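Local coordinates for titin heart isoform N2-B (PDB 2BK8), which is the giant elastic protein of striated muscle, represented here by its M1 immunoglobulin-like domain, probably a structural module of the M-band, at residues V19-K24 and A58-K63. Numbering follows the deposited sequence. Where two conformers were deposited one is given.
Sequences VKYVCK and AILYVK
Leu60 O is approached from two directions by the neighbouring strand: Tyr21 N donates a hydrogen bond of 2.8 Å to it, and Lys20 CA adds a CA-H...O contact at 3.3 Å. Tyr21 O repeats the pattern in reverse, accepting a hydrogen bond from Leu60 N, 3.0 Å away, while Ile59 CA lies 3.4 Å from it. Equivalent paired hydrogen bonds join Val19 to Val62 and Cys23 to Ala58, the straightest being Cys23 N to Ala58 O with 174° at the hydrogen. Six such bonds zip 19-24 and 58-62 into an antiparallel ladder, the two central strands of one sheet of the immunoglobulin I-set sandwich. One face of this ladder is buried against the other sheet, while the opposite face bears the more exposed side chains. Val19, Tyr21, Cys23, Ala58, Leu60 and Val62 turn inward, where Cys23 and Ala58 touch Cys75 and Leu60 packs on Trp36 of the opposing sheet. With CG beside its backbone N (chi1 -65°), the Tyr21 ring brings CD2 to 4.2 Å from Leu60 CD2, and the OH of this buried tyrosine is hydrogen-bonded to the main-chain O of Glu89. On the outer face Lys20 and Tyr61 run side by side at a non-hydrogen-bonded pair. Lys20 CB sits over one face of the Tyr61 ring, 3.5 Å from its centroid, a CH-pi contact, while Ile59 CG2, from the ring's own strand, meets it at its edge. In one of its two conformers the Lys20 chain then follows the phenol outward.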
loop_
_atom_site.group_PDB
_atom_site.type_symbol
_atom_site.label_atom_id
_atom_site.label_comp_id
_atom_site.label_asym_id
_atom_site.label_seq_id
_atom_site.Cartn_x
_atom_site.Cartn_y
_atom_site.Cartn_z
ATOM N N VAL A 19 -3.738 9.088 -5.349
ATOM C CA VAL A 19 -4.679 8.066 -4.850
ATOM C C VAL A 19 -4.208 7.635 -3.458
ATOM O O VAL A 19 -3.066 7.932 -3.083
ATOM C CB VAL A 19 -4.811 6.804 -5.770
ATOM C CG1 VAL A 19 -5.231 7.197 -7.200
ATOM C CG2 VAL A 19 -3.531 5.952 -5.751
ATOM N N LYS A 20 -5.056 6.932 -2.698
ATOM C CA LYS A 20 -4.676 6.381 -1.393
ATOM C C LYS A 20 -5.045 4.920 -1.307
ATOM O O LYS A 20 -6.015 4.481 -1.953
ATOM C CB LYS A 20 -5.405 7.142 -0.264
ATOM C CG LYS A 20 -6.940 7.186 -0.422
ATOM C CD LYS A 20 -7.688 7.603 0.861
ATOM C CE LYS A 20 -9.113 7.009 0.933
ATOM N NZ LYS A 20 -9.826 6.973 -0.386
ATOM N N TYR A 21 -4.286 4.186 -0.493
ATOM C CA TYR A 21 -4.598 2.812 -0.129
ATOM C C TYR A 21 -4.614 2.681 1.411
ATOM O O TYR A 21 -3.700 3.136 2.097
ATOM C CB TYR A 21 -3.601 1.806 -0.746
ATOM C CG TYR A 21 -3.697 1.798 -2.249
ATOM C CD1 TYR A 21 -4.741 1.113 -2.909
ATOM C CD2 TYR A 21 -2.795 2.538 -3.029
ATOM C CE1 TYR A 21 -4.845 1.145 -4.317
ATOM C CE2 TYR A 21 -2.892 2.544 -4.391
ATOM C CZ TYR A 21 -3.928 1.870 -5.030
ATOM O OH TYR A 21 -4.006 1.947 -6.410
ATOM N N VAL A 22 -5.638 2.027 1.930
ATOM C CA VAL A 22 -5.802 1.877 3.375
ATOM C C VAL A 22 -5.914 0.398 3.713
ATOM O O VAL A 22 -6.806 -0.325 3.193
ATOM C CB VAL A 22 -7.074 2.622 3.896
ATOM C CG1 VAL A 22 -7.317 2.294 5.397
ATOM C CG2 VAL A 22 -6.984 4.119 3.653
ATOM N N CYS A 23 -5.037 -0.052 4.605
ATOM C CA CYS A 23 -5.046 -1.447 5.026
ATOM C C CYS A 23 -5.176 -1.528 6.547
ATOM O O CYS A 23 -4.303 -1.056 7.289
ATOM C CB CYS A 23 -3.774 -2.182 4.541
ATOM S SG CYS A 23 -3.717 -3.980 5.060
ATOM N N LYS A 24 -6.264 -2.134 7.011
ATOM C CA LYS A 24 -6.501 -2.298 8.447
ATOM C C LYS A 24 -6.021 -3.683 8.976
ATOM O O LYS A 24 -6.376 -4.719 8.416
ATOM C CB LYS A 24 -8.005 -2.052 8.738
ATOM C CG LYS A 24 -8.359 -1.731 10.161
ATOM C CD LYS A 24 -9.857 -1.439 10.273
ATOM C CE LYS A 24 -10.322 -1.547 11.707
ATOM N NZ LYS A 24 -11.805 -1.638 11.863
ATOM N N ALA A 58 -2.538 1.072 8.326
ATOM C CA ALA A 58 -1.511 1.438 7.324
ATOM C C ALA A 58 -2.095 2.245 6.160
ATOM O O ALA A 58 -3.090 1.851 5.532
ATOM C CB ALA A 58 -0.804 0.176 6.794
ATOM N N ILE A 59 -1.450 3.366 5.833
ATOM C CA ILE A 59 -1.919 4.244 4.758
ATOM C C ILE A 59 -0.778 4.616 3.799
ATOM O O ILE A 59 0.288 5.096 4.225
ATOM C CB ILE A 59 -2.613 5.542 5.311
ATOM C CG1 ILE A 59 -3.749 5.213 6.287
ATOM C CG2 ILE A 59 -3.049 6.459 4.167
ATOM C CD1 ILE A 59 -4.436 6.470 6.907
ATOM N N LEU A 60 -0.989 4.330 2.520
ATOM C CA LEU A 60 -0.097 4.747 1.440
ATOM C C LEU A 60 -0.778 5.782 0.550
ATOM O O LEU A 60 -1.820 5.531 -0.038
ATOM C CB LEU A 60 0.370 3.542 0.575
ATOM C CG LEU A 60 1.077 3.938 -0.744
ATOM C CD1 LEU A 60 2.472 4.561 -0.501
ATOM C CD2 LEU A 60 1.197 2.706 -1.675
ATOM N N TYR A 61 -0.172 6.957 0.438
ATOM C CA TYR A 61 -0.624 7.979 -0.507
ATOM C C TYR A 61 0.385 8.126 -1.639
ATOM O O TYR A 61 1.562 8.404 -1.394
ATOM C CB TYR A 61 -0.811 9.313 0.193
ATOM C CG TYR A 61 -2.211 9.558 0.689
ATOM C CD1 TYR A 61 -2.671 8.915 1.825
ATOM C CD2 TYR A 61 -3.070 10.425 0.028
ATOM C CE1 TYR A 61 -3.951 9.131 2.302
ATOM C CE2 TYR A 61 -4.368 10.649 0.491
ATOM C CZ TYR A 61 -4.801 9.985 1.629
ATOM O OH TYR A 61 -6.068 10.194 2.156
ATOM N N VAL A 62 -0.093 7.941 -2.873
ATOM C CA VAL A 62 0.755 8.114 -4.085
ATOM C C VAL A 62 0.489 9.441 -4.785
ATOM O O VAL A 62 -0.651 9.690 -5.169
ATOM C CB VAL A 62 0.496 6.995 -5.129
ATOM C CG1 VAL A 62 1.467 7.165 -6.329
ATOM C CG2 VAL A 62 0.616 5.585 -4.497
ATOM N N LYS A 63 1.537 10.273 -4.957
ATOM C CA LYS A 63 1.469 11.647 -5.502
ATOM C C LYS A 63 1.911 11.780 -6.967
ATOM O O LYS A 63 2.602 10.906 -7.482
ATOM C CB LYS A 63 2.337 12.588 -4.657
ATOM C CG LYS A 63 1.753 12.956 -3.303
ATOM C CD LYS A 63 1.262 11.727 -2.544
ATOM C CE LYS A 63 -0.096 12.015 -1.971
ATOM N NZ LYS A 63 -0.408 11.077 -0.869
#